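Local coordinates for protein probable sugar kinase (Clostridium perfringens, PDB 3KZH) that probably phosphorylates a sugar as a carbohydrate kinase of the pfkB family and binds beta-D-glucopyranose, at residues Ser63-Asp68 against Tyr83-Ser88; Gly240-Thr245 against Asp275-Ala280; Ser284-Ser289 against Leu300-Ala305. All blocks are in the same frame, centred on the assembly; numbering follows the deposited sequence.

Interaction 1: residues Ser63-Asp68 against Tyr83-Ser88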
ATOM      1  N   SER A  63      14.001   1.286 -12.486  1.00 19.39           N
ATOM      2  CA  SER A  63      13.386   2.408 -11.813  1.00 22.38           C
ATOM      3  C   SER A  63      14.115   2.787 -10.543  1.00 25.87           C
ATOM      4  O   SER A  63      15.277   2.414 -10.340  1.00 25.67           O
ATOM      5  CB  SER A  63      11.923   2.068 -11.514  1.00 20.70           C
ATOM      6  OG  SER A  63      11.148   3.231 -11.251  1.00 15.24           O
ATOM      7  N   ILE A  64      13.433   3.589  -9.725  1.00 27.56           N
ATOM      8  CA  ILE A  64      13.928   4.062  -8.439  1.00 30.20           C
ATOM      9  C   ILE A  64      12.886   3.698  -7.371  1.00 30.22           C
ATOM     10  O   ILE A  64      11.796   4.265  -7.332  1.00 27.91           O
ATOM     11  CB  ILE A  64      14.147   5.598  -8.455  1.00 32.34           C
ATOM     12  CG1 ILE A  64      15.269   5.975  -9.437  1.00 34.75           C
ATOM     13  CG2 ILE A  64      14.435   6.096  -7.058  1.00 30.47           C
ATOM     14  CD1 ILE A  64      15.386   7.461  -9.728  1.00 35.42           C
ATOM     15  N   LEU A  65      13.221   2.725  -6.533  1.00 32.38           N
ATOM     16  CA  LEU A  65      12.338   2.306  -5.453  1.00 35.96           C
ATOM     17  C   LEU A  65      12.871   2.799  -4.111  1.00 38.99           C
ATOM     18  O   LEU A  65      13.954   3.400  -4.048  1.00 38.91           O
ATOM     19  CB  LEU A  65      12.162   0.790  -5.444  1.00 35.92           C
ATOM     20  CG  LEU A  65      11.427   0.156  -6.618  1.00 35.00           C
ATOM     21  CD1 LEU A  65      11.539  -1.328  -6.491  1.00 35.38           C
ATOM     22  CD2 LEU A  65       9.976   0.593  -6.674  1.00 34.23           C
ATOM     23  N   GLY A  66      12.132   2.514  -3.041  1.00 41.21           N
ATOM     24  CA  GLY A  66      12.550   2.986  -1.739  1.00 44.06           C
ATOM     25  C   GLY A  66      12.699   2.064  -0.562  1.00 45.79           C
ATOM     26  O   GLY A  66      12.816   2.581   0.544  1.00 48.32           O
ATOM     27  N   ASN A  67      12.662   0.740  -0.757  1.00 46.76           N
ATOM     28  CA  ASN A  67      12.836  -0.252   0.336  1.00 47.65           C
ATOM     29  C   ASN A  67      11.646  -0.356   1.326  1.00 47.26           C
ATOM     30  O   ASN A  67      11.537  -1.323   2.088  1.00 47.46           O
ATOM     31  CB  ASN A  67      14.194   0.008   1.055  1.00 49.73           C
ATOM     32  CG  ASN A  67      14.482  -0.949   2.194  1.00 51.82           C
ATOM     33  OD1 ASN A  67      14.520  -2.165   2.010  1.00 52.54           O
ATOM     34  ND2 ASN A  67      14.698  -0.394   3.385  1.00 51.68           N
ATOM     35  N   ASP A  68      10.724   0.599   1.246  1.00 46.13           N
ATOM     36  CA  ASP A  68       9.541   0.646   2.102  1.00 45.60           C
ATOM     37  C   ASP A  68       8.426  -0.305   1.633  1.00 44.98           C
ATOM     38  O   ASP A  68       8.649  -1.135   0.747  1.00 45.03           O
ATOM     39  CB  ASP A  68       9.033   2.096   2.193  1.00 46.51           C
ATOM     40  CG  ASP A  68       8.899   2.769   0.829  1.00 46.37           C
ATOM     41  OD1 ASP A  68       8.964   2.071  -0.199  1.00 46.92           O
ATOM     42  OD2 ASP A  68       8.713   3.998   0.787  1.00 47.87           O
ATOM     43  N   TYR A  83       7.170  -7.524 -15.754  1.00 17.35           N
ATOM     44  CA  TYR A  83       8.154  -6.503 -16.116  1.00 17.89           C
ATOM     45  C   TYR A  83       9.247  -6.576 -15.048  1.00 19.78           C
ATOM     46  O   TYR A  83       9.007  -6.336 -13.863  1.00 17.60           O
ATOM     47  CB  TYR A  83       7.538  -5.096 -16.333  1.00 16.21           C
ATOM     48  CG  TYR A  83       6.685  -4.491 -15.229  1.00 16.81           C
ATOM     49  CD1 TYR A  83       7.200  -3.478 -14.403  1.00 17.10           C
ATOM     50  CD2 TYR A  83       5.344  -4.884 -15.035  1.00 20.50           C
ATOM     51  CE1 TYR A  83       6.409  -2.862 -13.400  1.00 17.90           C
ATOM     52  CE2 TYR A  83       4.532  -4.268 -14.028  1.00 19.51           C
ATOM     53  CZ  TYR A  83       5.086  -3.261 -13.213  1.00 20.29           C
ATOM     54  OH  TYR A  83       4.356  -2.712 -12.177  1.00 17.38           O
ATOM     55  N   HIS A  84      10.413  -7.052 -15.482  1.00 21.17           N
ATOM     56  CA  HIS A  84      11.587  -7.281 -14.632  1.00 19.13           C
ATOM     57  C   HIS A  84      12.280  -6.027 -14.121  1.00 18.37           C
ATOM     58  O   HIS A  84      12.897  -5.275 -14.869  1.00 15.62           O
ATOM     59  CB  HIS A  84      12.544  -8.213 -15.365  1.00 20.01           C
ATOM     60  CG  HIS A  84      11.861  -9.414 -15.950  1.00 25.80           C
ATOM     61  ND1 HIS A  84      11.312 -10.412 -15.167  1.00 26.44           N
ATOM     62  CD2 HIS A  84      11.565  -9.736 -17.230  1.00 26.07           C
ATOM     63  CE1 HIS A  84      10.705 -11.291 -15.944  1.00 24.63           C
ATOM     64  NE2 HIS A  84      10.843 -10.907 -17.198  1.00 25.13           N
HETATM   65  N   MSE A  85      12.192  -5.848 -12.811  1.00 19.63           N
HETATM   66  CA  MSE A  85      12.747  -4.685 -12.131  1.00 22.50           C
HETATM   67  C   MSE A  85      14.025  -4.950 -11.343  1.00 22.55           C
HETATM   68  O   MSE A  85      14.441  -4.105 -10.547  1.00 21.49           O
HETATM   69  CB  MSE A  85      11.680  -4.084 -11.204  1.00 22.57           C
HETATM   70  CG  MSE A  85      10.462  -3.529 -11.897  1.00 21.96           C
HETATM   71 SE   MSE A  85       9.296  -2.741 -10.586  1.00 23.41          SE
HETATM   72  CE  MSE A  85      10.276  -1.112 -10.312  1.00 15.70           C
ATOM     73  N   ASP A  86      14.659  -6.093 -11.608  1.00 24.13           N
ATOM     74  CA  ASP A  86      15.886  -6.555 -10.938  1.00 27.72           C
ATOM     75  C   ASP A  86      17.028  -5.547 -10.860  1.00 26.14           C
ATOM     76  O   ASP A  86      17.658  -5.394  -9.813  1.00 26.83           O
ATOM     77  CB  ASP A  86      16.402  -7.827 -11.627  1.00 31.77           C
ATOM     78  CG  ASP A  86      15.382  -8.960 -11.628  1.00 36.06           C
ATOM     79  OD1 ASP A  86      14.266  -8.796 -12.184  1.00 35.37           O
ATOM     80  OD2 ASP A  86      15.709 -10.028 -11.077  1.00 38.33           O
ATOM     81  N   ASP A  87      17.222  -4.805 -11.942  1.00 25.07           N
ATOM     82  CA  ASP A  87      18.293  -3.822 -12.035  1.00 25.04           C
ATOM     83  C   ASP A  87      17.971  -2.412 -11.550  1.00 24.42           C
ATOM     84  O   ASP A  87      18.748  -1.485 -11.796  1.00 24.08           O
ATOM     85  CB  ASP A  87      18.838  -3.790 -13.471  1.00 25.07           C
ATOM     86  CG  ASP A  87      19.309  -5.151 -13.943  1.00 24.10           C
ATOM     87  OD1 ASP A  87      20.269  -5.678 -13.354  1.00 23.66           O
ATOM     88  OD2 ASP A  87      18.704  -5.705 -14.886  1.00 27.38           O
ATOM     89  N   SER A  88      16.871  -2.261 -10.812  1.00 25.04           N
ATOM     90  CA  SER A  88      16.439  -0.955 -10.295  1.00 27.51           C
ATOM     91  C   SER A  88      17.253  -0.453  -9.104  1.00 29.09           C
ATOM     92  O   SER A  88      17.978  -1.220  -8.451  1.00 27.24           O
ATOM     93  CB  SER A  88      14.961  -0.987  -9.878  1.00 25.98           C
ATOM     94  OG  SER A  88      14.111  -1.322 -10.952  1.00 24.61           O
TER

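Interaction 2: residues Gly240-Thr245 against Asp275-Ala280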
ATOM      1  N   GLY A 240       2.681   8.168 -43.785  1.00 21.22           N
ATOM      2  CA  GLY A 240       1.241   8.097 -43.874  1.00 19.25           C
ATOM      3  C   GLY A 240       0.553   8.533 -42.610  1.00 20.75           C
ATOM      4  O   GLY A 240       1.193   9.039 -41.689  1.00 19.41           O
ATOM      5  N   LYS A 241      -0.758   8.310 -42.577  1.00 21.96           N
ATOM      6  CA  LYS A 241      -1.609   8.658 -41.451  1.00 23.00           C
ATOM      7  C   LYS A 241      -2.704   7.612 -41.362  1.00 22.15           C
ATOM      8  O   LYS A 241      -3.364   7.309 -42.357  1.00 22.14           O
ATOM      9  CB  LYS A 241      -2.227  10.048 -41.645  1.00 24.12           C
ATOM     10  CG  LYS A 241      -3.091  10.542 -40.482  1.00 25.81           C
ATOM     11  CD  LYS A 241      -4.231  11.442 -40.946  1.00 29.61           C
ATOM     12  CE  LYS A 241      -3.745  12.836 -41.313  1.00 36.23           C
ATOM     13  NZ  LYS A 241      -4.884  13.708 -41.726  1.00 41.59           N
ATOM     14  N   ILE A 242      -2.865   7.031 -40.175  1.00 22.67           N
ATOM     15  CA  ILE A 242      -3.875   5.995 -39.936  1.00 22.81           C
ATOM     16  C   ILE A 242      -4.748   6.411 -38.759  1.00 23.90           C
ATOM     17  O   ILE A 242      -4.256   6.917 -37.747  1.00 23.36           O
ATOM     18  CB  ILE A 242      -3.237   4.574 -39.694  1.00 20.52           C
ATOM     19  CG1 ILE A 242      -2.446   4.115 -40.928  1.00 20.93           C
ATOM     20  CG2 ILE A 242      -4.317   3.536 -39.453  1.00 22.14           C
ATOM     21  CD1 ILE A 242      -1.542   2.914 -40.708  1.00 20.24           C
ATOM     22  N   LYS A 243      -6.045   6.174 -38.904  1.00 25.95           N
ATOM     23  CA  LYS A 243      -7.026   6.513 -37.886  1.00 29.35           C
ATOM     24  C   LYS A 243      -7.997   5.354 -37.756  1.00 29.61           C
ATOM     25  O   LYS A 243      -8.212   4.610 -38.711  1.00 29.99           O
ATOM     26  CB  LYS A 243      -7.766   7.789 -38.316  1.00 32.62           C
ATOM     27  CG  LYS A 243      -8.903   8.260 -37.431  1.00 34.91           C
ATOM     28  CD  LYS A 243      -9.731   9.276 -38.175  1.00 39.59           C
ATOM     29  CE  LYS A 243     -11.074   9.490 -37.509  1.00 43.07           C
ATOM     30  NZ  LYS A 243     -11.872  10.524 -38.231  1.00 47.19           N
ATOM     31  N   ALA A 244      -8.531   5.172 -36.553  1.00 30.28           N
ATOM     32  CA  ALA A 244      -9.512   4.132 -36.300  1.00 32.66           C
ATOM     33  C   ALA A 244     -10.880   4.784 -36.181  1.00 35.06           C
ATOM     34  O   ALA A 244     -11.010   5.893 -35.658  1.00 34.23           O
ATOM     35  CB  ALA A 244      -9.181   3.375 -35.028  1.00 29.99           C
ATOM     36  N   THR A 245     -11.893   4.112 -36.718  1.00 39.05           N
ATOM     37  CA  THR A 245     -13.269   4.597 -36.631  1.00 43.39           C
ATOM     38  C   THR A 245     -13.854   3.961 -35.355  1.00 46.19           C
ATOM     39  O   THR A 245     -13.224   3.076 -34.759  1.00 44.72           O
ATOM     40  CB  THR A 245     -14.105   4.196 -37.894  1.00 42.39           C
ATOM     41  OG1 THR A 245     -14.229   2.770 -37.974  1.00 44.99           O
ATOM     42  CG2 THR A 245     -13.442   4.694 -39.167  1.00 40.19           C
ATOM     43  N   ASP A 275       1.640  -1.846 -39.727  1.00 26.87           N
ATOM     44  CA  ASP A 275       1.130  -2.793 -38.741  1.00 27.28           C
ATOM     45  C   ASP A 275       1.517  -2.433 -37.299  1.00 24.68           C
ATOM     46  O   ASP A 275       0.774  -2.756 -36.372  1.00 23.22           O
ATOM     47  CB  ASP A 275       1.537  -4.236 -39.102  1.00 29.02           C
ATOM     48  CG  ASP A 275       0.858  -4.744 -40.377  1.00 30.76           C
ATOM     49  OD1 ASP A 275      -0.379  -4.622 -40.506  1.00 31.81           O
ATOM     50  OD2 ASP A 275       1.573  -5.268 -41.260  1.00 32.32           O
ATOM     51  N   ILE A 276       2.665  -1.769 -37.116  1.00 23.86           N
ATOM     52  CA  ILE A 276       3.141  -1.315 -35.789  1.00 22.76           C
ATOM     53  C   ILE A 276       2.201  -0.202 -35.310  1.00 20.86           C
ATOM     54  O   ILE A 276       1.758  -0.204 -34.156  1.00 19.40           O
ATOM     55  CB  ILE A 276       4.598  -0.737 -35.842  1.00 23.92           C
ATOM     56  CG1 ILE A 276       5.599  -1.815 -36.256  1.00 24.41           C
ATOM     57  CG2 ILE A 276       5.004  -0.137 -34.489  1.00 23.68           C
ATOM     58  CD1 ILE A 276       7.030  -1.307 -36.439  1.00 23.48           C
ATOM     59  N   VAL A 277       1.874   0.700 -36.237  1.00 19.61           N
ATOM     60  CA  VAL A 277       0.980   1.838 -36.014  1.00 19.55           C
ATOM     61  C   VAL A 277      -0.425   1.360 -35.624  1.00 19.54           C
ATOM     62  O   VAL A 277      -1.002   1.881 -34.678  1.00 15.95           O
ATOM     63  CB  VAL A 277       0.963   2.759 -37.288  1.00 18.08           C
ATOM     64  CG1 VAL A 277       0.009   3.889 -37.161  1.00 16.09           C
ATOM     65  CG2 VAL A 277       2.313   3.361 -37.491  1.00 14.48           C
ATOM     66  N   LYS A 278      -0.897   0.299 -36.284  1.00 19.49           N
ATOM     67  CA  LYS A 278      -2.216  -0.276 -36.021  1.00 22.22           C
ATOM     68  C   LYS A 278      -2.309  -1.026 -34.700  1.00 19.28           C
ATOM     69  O   LYS A 278      -3.297  -0.867 -33.970  1.00 16.46           O
ATOM     70  CB  LYS A 278      -2.646  -1.201 -37.160  1.00 25.37           C
ATOM     71  CG  LYS A 278      -3.102  -0.493 -38.420  1.00 27.31           C
ATOM     72  CD  LYS A 278      -3.490  -1.518 -39.465  1.00 28.35           C
ATOM     73  CE  LYS A 278      -3.459  -0.915 -40.845  1.00 32.21           C
ATOM     74  NZ  LYS A 278      -3.578  -1.944 -41.917  1.00 34.20           N
ATOM     75  N   PHE A 279      -1.252  -1.792 -34.387  1.00 18.28           N
ATOM     76  CA  PHE A 279      -1.143  -2.594 -33.153  1.00 17.30           C
ATOM     77  C   PHE A 279      -1.070  -1.649 -31.951  1.00 15.88           C
ATOM     78  O   PHE A 279      -1.808  -1.812 -30.983  1.00 15.51           O
ATOM     79  CB  PHE A 279       0.093  -3.532 -33.212  1.00 15.51           C
ATOM     80  CG  PHE A 279       0.173  -4.530 -32.065  1.00 17.74           C
ATOM     81  CD1 PHE A 279      -0.330  -5.840 -32.216  1.00 14.47           C
ATOM     82  CD2 PHE A 279       0.674  -4.143 -30.793  1.00 15.68           C
ATOM     83  CE1 PHE A 279      -0.343  -6.751 -31.121  1.00 14.83           C
ATOM     84  CE2 PHE A 279       0.661  -5.046 -29.691  1.00 16.30           C
ATOM     85  CZ  PHE A 279       0.147  -6.351 -29.860  1.00 14.97           C
ATOM     86  N   ALA A 280      -0.157  -0.686 -32.028  1.00 15.84           N
ATOM     87  CA  ALA A 280       0.043   0.315 -30.984  1.00 17.12           C
ATOM     88  C   ALA A 280      -1.179   1.215 -30.781  1.00 17.17           C
ATOM     89  O   ALA A 280      -1.460   1.638 -29.665  1.00 14.24           O
ATOM     90  CB  ALA A 280       1.264   1.146 -31.305  1.00 15.10           C
TER

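Interaction 3: residues Ser284-Ser289 against Leu300-Ala305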
ATOM      1  N   SER A 284      -3.704   1.742 -27.578  1.00 12.42           N
ATOM      2  CA  SER A 284      -4.058   3.081 -27.125  1.00 17.34           C
ATOM      3  C   SER A 284      -5.577   3.205 -27.041  1.00 19.07           C
ATOM      4  O   SER A 284      -6.081   3.745 -26.066  1.00 18.44           O
ATOM      5  CB  SER A 284      -3.475   4.143 -28.064  1.00 16.31           C
ATOM      6  OG  SER A 284      -3.719   5.448 -27.575  1.00 16.96           O
ATOM      7  N   ASN A 285      -6.286   2.604 -28.004  1.00 20.70           N
ATOM      8  CA  ASN A 285      -7.753   2.615 -28.060  1.00 24.79           C
ATOM      9  C   ASN A 285      -8.397   1.857 -26.903  1.00 26.24           C
ATOM     10  O   ASN A 285      -9.428   2.283 -26.402  1.00 27.48           O
ATOM     11  CB  ASN A 285      -8.283   2.037 -29.387  1.00 22.97           C
ATOM     12  CG  ASN A 285      -8.028   2.938 -30.594  1.00 22.41           C
ATOM     13  OD1 ASN A 285      -7.879   4.166 -30.481  1.00 21.15           O
ATOM     14  ND2 ASN A 285      -8.005   2.320 -31.774  1.00 21.25           N
ATOM     15  N   ILE A 286      -7.789   0.739 -26.495  1.00 27.57           N
ATOM     16  CA  ILE A 286      -8.281  -0.092 -25.386  1.00 28.80           C
ATOM     17  C   ILE A 286      -8.157   0.660 -24.060  1.00 30.22           C
ATOM     18  O   ILE A 286      -9.079   0.653 -23.244  1.00 32.96           O
ATOM     19  CB  ILE A 286      -7.510  -1.451 -25.293  1.00 28.25           C
ATOM     20  CG1 ILE A 286      -7.789  -2.311 -26.528  1.00 25.69           C
ATOM     21  CG2 ILE A 286      -7.968  -2.254 -24.090  1.00 28.42           C
ATOM     22  CD1 ILE A 286      -6.931  -3.557 -26.644  1.00 23.95           C
ATOM     23  N   THR A 287      -7.026   1.335 -23.883  1.00 30.40           N
ATOM     24  CA  THR A 287      -6.744   2.106 -22.674  1.00 31.58           C
ATOM     25  C   THR A 287      -7.615   3.365 -22.592  1.00 32.48           C
ATOM     26  O   THR A 287      -8.026   3.772 -21.503  1.00 31.86           O
ATOM     27  CB  THR A 287      -5.243   2.459 -22.610  1.00 29.41           C
ATOM     28  OG1 THR A 287      -4.482   1.254 -22.698  1.00 28.15           O
ATOM     29  CG2 THR A 287      -4.883   3.125 -21.321  1.00 27.87           C
ATOM     30  N   ILE A 288      -7.936   3.927 -23.757  1.00 33.57           N
ATOM     31  CA  ILE A 288      -8.765   5.128 -23.863  1.00 36.04           C
ATOM     32  C   ILE A 288     -10.253   4.849 -23.567  1.00 36.12           C
ATOM     33  O   ILE A 288     -10.969   5.739 -23.115  1.00 33.23           O
ATOM     34  CB  ILE A 288      -8.529   5.827 -25.257  1.00 37.26           C
ATOM     35  CG1 ILE A 288      -8.230   7.309 -25.061  1.00 38.93           C
ATOM     36  CG2 ILE A 288      -9.677   5.592 -26.240  1.00 36.06           C
ATOM     37  CD1 ILE A 288      -7.635   7.983 -26.290  1.00 40.07           C
ATOM     38  N   SER A 289     -10.675   3.599 -23.781  1.00 38.06           N
ATOM     39  CA  SER A 289     -12.056   3.162 -23.557  1.00 41.39           C
ATOM     40  C   SER A 289     -12.357   2.730 -22.119  1.00 42.60           C
ATOM     41  O   SER A 289     -13.477   2.310 -21.825  1.00 43.95           O
ATOM     42  CB  SER A 289     -12.408   2.013 -24.508  1.00 43.06           C
ATOM     43  OG  SER A 289     -11.872   0.774 -24.056  1.00 44.28           O
ATOM     44  N   LEU A 300      -2.044  -9.819 -25.110  1.00 24.99           N
ATOM     45  CA  LEU A 300      -1.822  -9.988 -26.546  1.00 27.37           C
ATOM     46  C   LEU A 300      -3.110 -10.386 -27.273  1.00 28.64           C
ATOM     47  O   LEU A 300      -3.492  -9.726 -28.244  1.00 28.98           O
ATOM     48  CB  LEU A 300      -0.702 -11.017 -26.814  1.00 25.06           C
ATOM     49  CG  LEU A 300      -0.326 -11.364 -28.269  1.00 24.16           C
ATOM     50  CD1 LEU A 300       0.129 -10.131 -29.008  1.00 25.89           C
ATOM     51  CD2 LEU A 300       0.746 -12.434 -28.327  1.00 23.69           C
ATOM     52  N   ASP A 301      -3.817 -11.383 -26.739  1.00 29.69           N
ATOM     53  CA  ASP A 301      -5.071 -11.866 -27.331  1.00 31.44           C
ATOM     54  C   ASP A 301      -6.175 -10.808 -27.488  1.00 28.05           C
ATOM     55  O   ASP A 301      -6.785 -10.740 -28.551  1.00 27.69           O
ATOM     56  CB  ASP A 301      -5.601 -13.124 -26.602  1.00 35.90           C
ATOM     57  CG  ASP A 301      -5.586 -12.996 -25.073  1.00 41.56           C
ATOM     58  OD1 ASP A 301      -5.720 -11.877 -24.544  1.00 44.79           O
ATOM     59  OD2 ASP A 301      -5.440 -14.033 -24.390  1.00 45.14           O
ATOM     60  N   THR A 302      -6.365  -9.946 -26.479  1.00 25.90           N
ATOM     61  CA  THR A 302      -7.391  -8.886 -26.540  1.00 25.91           C
ATOM     62  C   THR A 302      -7.032  -7.777 -27.545  1.00 25.29           C
ATOM     63  O   THR A 302      -7.915  -7.226 -28.200  1.00 26.51           O
ATOM     64  CB  THR A 302      -7.750  -8.255 -25.144  1.00 26.16           C
ATOM     65  OG1 THR A 302      -6.812  -7.235 -24.791  1.00 30.42           O
ATOM     66  CG2 THR A 302      -7.766  -9.305 -24.047  1.00 28.58           C
ATOM     67  N   VAL A 303      -5.731  -7.490 -27.684  1.00 23.85           N
ATOM     68  CA  VAL A 303      -5.227  -6.477 -28.623  1.00 23.76           C
ATOM     69  C   VAL A 303      -5.433  -6.988 -30.044  1.00 23.26           C
ATOM     70  O   VAL A 303      -5.989  -6.277 -30.873  1.00 20.66           O
ATOM     71  CB  VAL A 303      -3.713  -6.135 -28.388  1.00 23.42           C
ATOM     72  CG1 VAL A 303      -3.235  -5.087 -29.378  1.00 21.70           C
ATOM     73  CG2 VAL A 303      -3.495  -5.648 -26.997  1.00 21.12           C
ATOM     74  N   LEU A 304      -5.060  -8.246 -30.285  1.00 24.30           N
ATOM     75  CA  LEU A 304      -5.229  -8.881 -31.597  1.00 28.05           C
ATOM     76  C   LEU A 304      -6.697  -9.075 -32.003  1.00 28.19           C
ATOM     77  O   LEU A 304      -7.038  -8.928 -33.176  1.00 28.62           O
ATOM     78  CB  LEU A 304      -4.494 -10.219 -31.655  1.00 30.20           C
ATOM     79  CG  LEU A 304      -2.960 -10.230 -31.639  1.00 33.54           C
ATOM     80  CD1 LEU A 304      -2.473 -11.670 -31.766  1.00 33.59           C
ATOM     81  CD2 LEU A 304      -2.387  -9.396 -32.770  1.00 33.88           C
ATOM     82  N   ALA A 305      -7.560  -9.345 -31.021  1.00 29.54           N
ATOM     83  CA  ALA A 305      -8.999  -9.538 -31.249  1.00 30.67           C
ATOM     84  C   ALA A 305      -9.679  -8.222 -31.627  1.00 31.77           C
ATOM     85  O   ALA A 305     -10.576  -8.215 -32.470  1.00 30.45           O
ATOM     86  CB  ALA A 305      -9.671 -10.138 -30.010  1.00 28.28           C
TER

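Interaction 1: residues Ser63-Asp68 against Tyr83-Ser88
S88 OG is gripped from two directions, taking a hydrogen bond from S63 N across the contact and giving one to M85 O within its own segment. The contact closes a beta-alpha-beta crossover of the ribokinase-type fold, in which helix 69-81 joins the parallel neighbouring strands 59-62 and 83-84, and the type I turn M85-S88 lies just past the second strand. The bond from S63 N to S88 OG is 3.0 Å long and nearly straight, at 166°. S88 OG reaches M85 O at 2.8 Å, 27° out of the carbonyl plane, and S88 N comes to the same oxygen from the same face at 3.1 Å; M85 O thus accepts from both, which ties the serine hydroxyl to the turn. With chi1 at -60°, S88 OG lies beside its own backbone N and faces back into the turn. S63 OG bonds elsewhere, to G13 O and S15 OG.

Next to this polar joint, M85 supplies the apolar part. The selenomethionine, bent at chi3, crosses L65 at about a right angle. M85 CE lies 3.8 Å from S63 CB and sits against both leucine methyls, 4.0 Å from L65 CD1 and 4.0 Å from L65 CD2.

Interaction 2: residues Gly240-Thr245 against Asp275-Ala280
I242 and V277 join the edge region of the central sheet to helix 273-288, an alpha-beta layer contact of the ribokinase-type fold. The apolar part rests on their methyl groups. I242 CD1 approaches V277 CG1 to 4.0 Å, and the same valine methyl is 4.2 Å from I242 CB, so V277 lies against both the root and the tip of the isoleucine. The isoleucine and valine side chains meet at a slant. I242 has CG1 beside its backbone N and an extended chi2 of 167°, which carries CD1 out from the strand to the helix, while V277 CG1, anti to the valine N (chi1 176°), is the branch that meets it. Around the pair, Y233 touches both side chains, I231 packs on V277 and W312 packs on I242, so residues of both flanking strands complete the apolar layer.

Backbone hydrogen bonds hold the strand in its sheet on both sides: I242 pairs with I231, and K243 with E313.

A further kind of contact uses the alkyl part of a charged residue. K278, its side chain extended and slanting away from the helix back toward the helix's N-terminal end, passes the same isoleucine methyl. Its charged end is directed to W312 in a cation-pi interaction, with a long, weak ion pair to E314, while the alkyl part touches I242: K278 CE comes to 4.3 Å from I242 CD1.

Interaction 3: residues Ser284-Ser289 against Leu300-Ala305
I286 meets T302 and V303 with the end of its side chain, and the contact is essentially one methyl group set against the surface of a second helix. I286 CD1 comes within 3.9 Å of V303 CA and 4.0 Å of V303 CG2, so it rests on the backbone of helix 300-308 beside the valine branch, and the two side chains cross at about a right angle. The isoleucine has CG1 beside its backbone N (chi1 -66°) and an extended chi2, which carries CD1 outward and back toward the N-terminal end of helix 273-288. V303 offers CG2, the methyl beside its own N, while its side chain also packs on F279 and M283 of the first helix and on M298 of the intervening loop.

T302 lies next to V303 on the second helix and borders the methyl too. T302 OG1 is 4.1 Å from I286 CD1, as is the carbonyl oxygen of T302; both are van der Waals neighbours, and the hydroxyl has a weak hydrogen bond to A299 O instead.

At the end of the first helix S289 OG donates to I286 O at 2.9 Å, coming in 32° out of the carbonyl plane. H295, in the loop joining the two helices, also touches the I286 side chain. The contact thus packs two consecutive helices, 273-288 and 300-308, against each other in the C-terminal part of the alpha/beta ribokinase-type fold.

Overall arrangement
From the N terminus, interaction 1 comes first, closing the short excursion through helix 69-81 at one end of the central sheet. The chain then completes the smaller four-stranded sheet and adds further strands to the central one before interaction 2 opens; this contact closes the longer loop from strand 239-244 through helix 255-268 to helix 273-288. Interaction 3 follows and closes the loop 289-299 between helices 273-288 and 300-308. The three lie in series, neither nesting nor crossing. Interactions 1 and 2 reach the same sheet on opposite sides of the chain's centre, their own centres 33 Å apart. Interactions 2 and 3 share helix 273-288 and touch, with F279 packing on L300, V303 and L304, and A244 on N285.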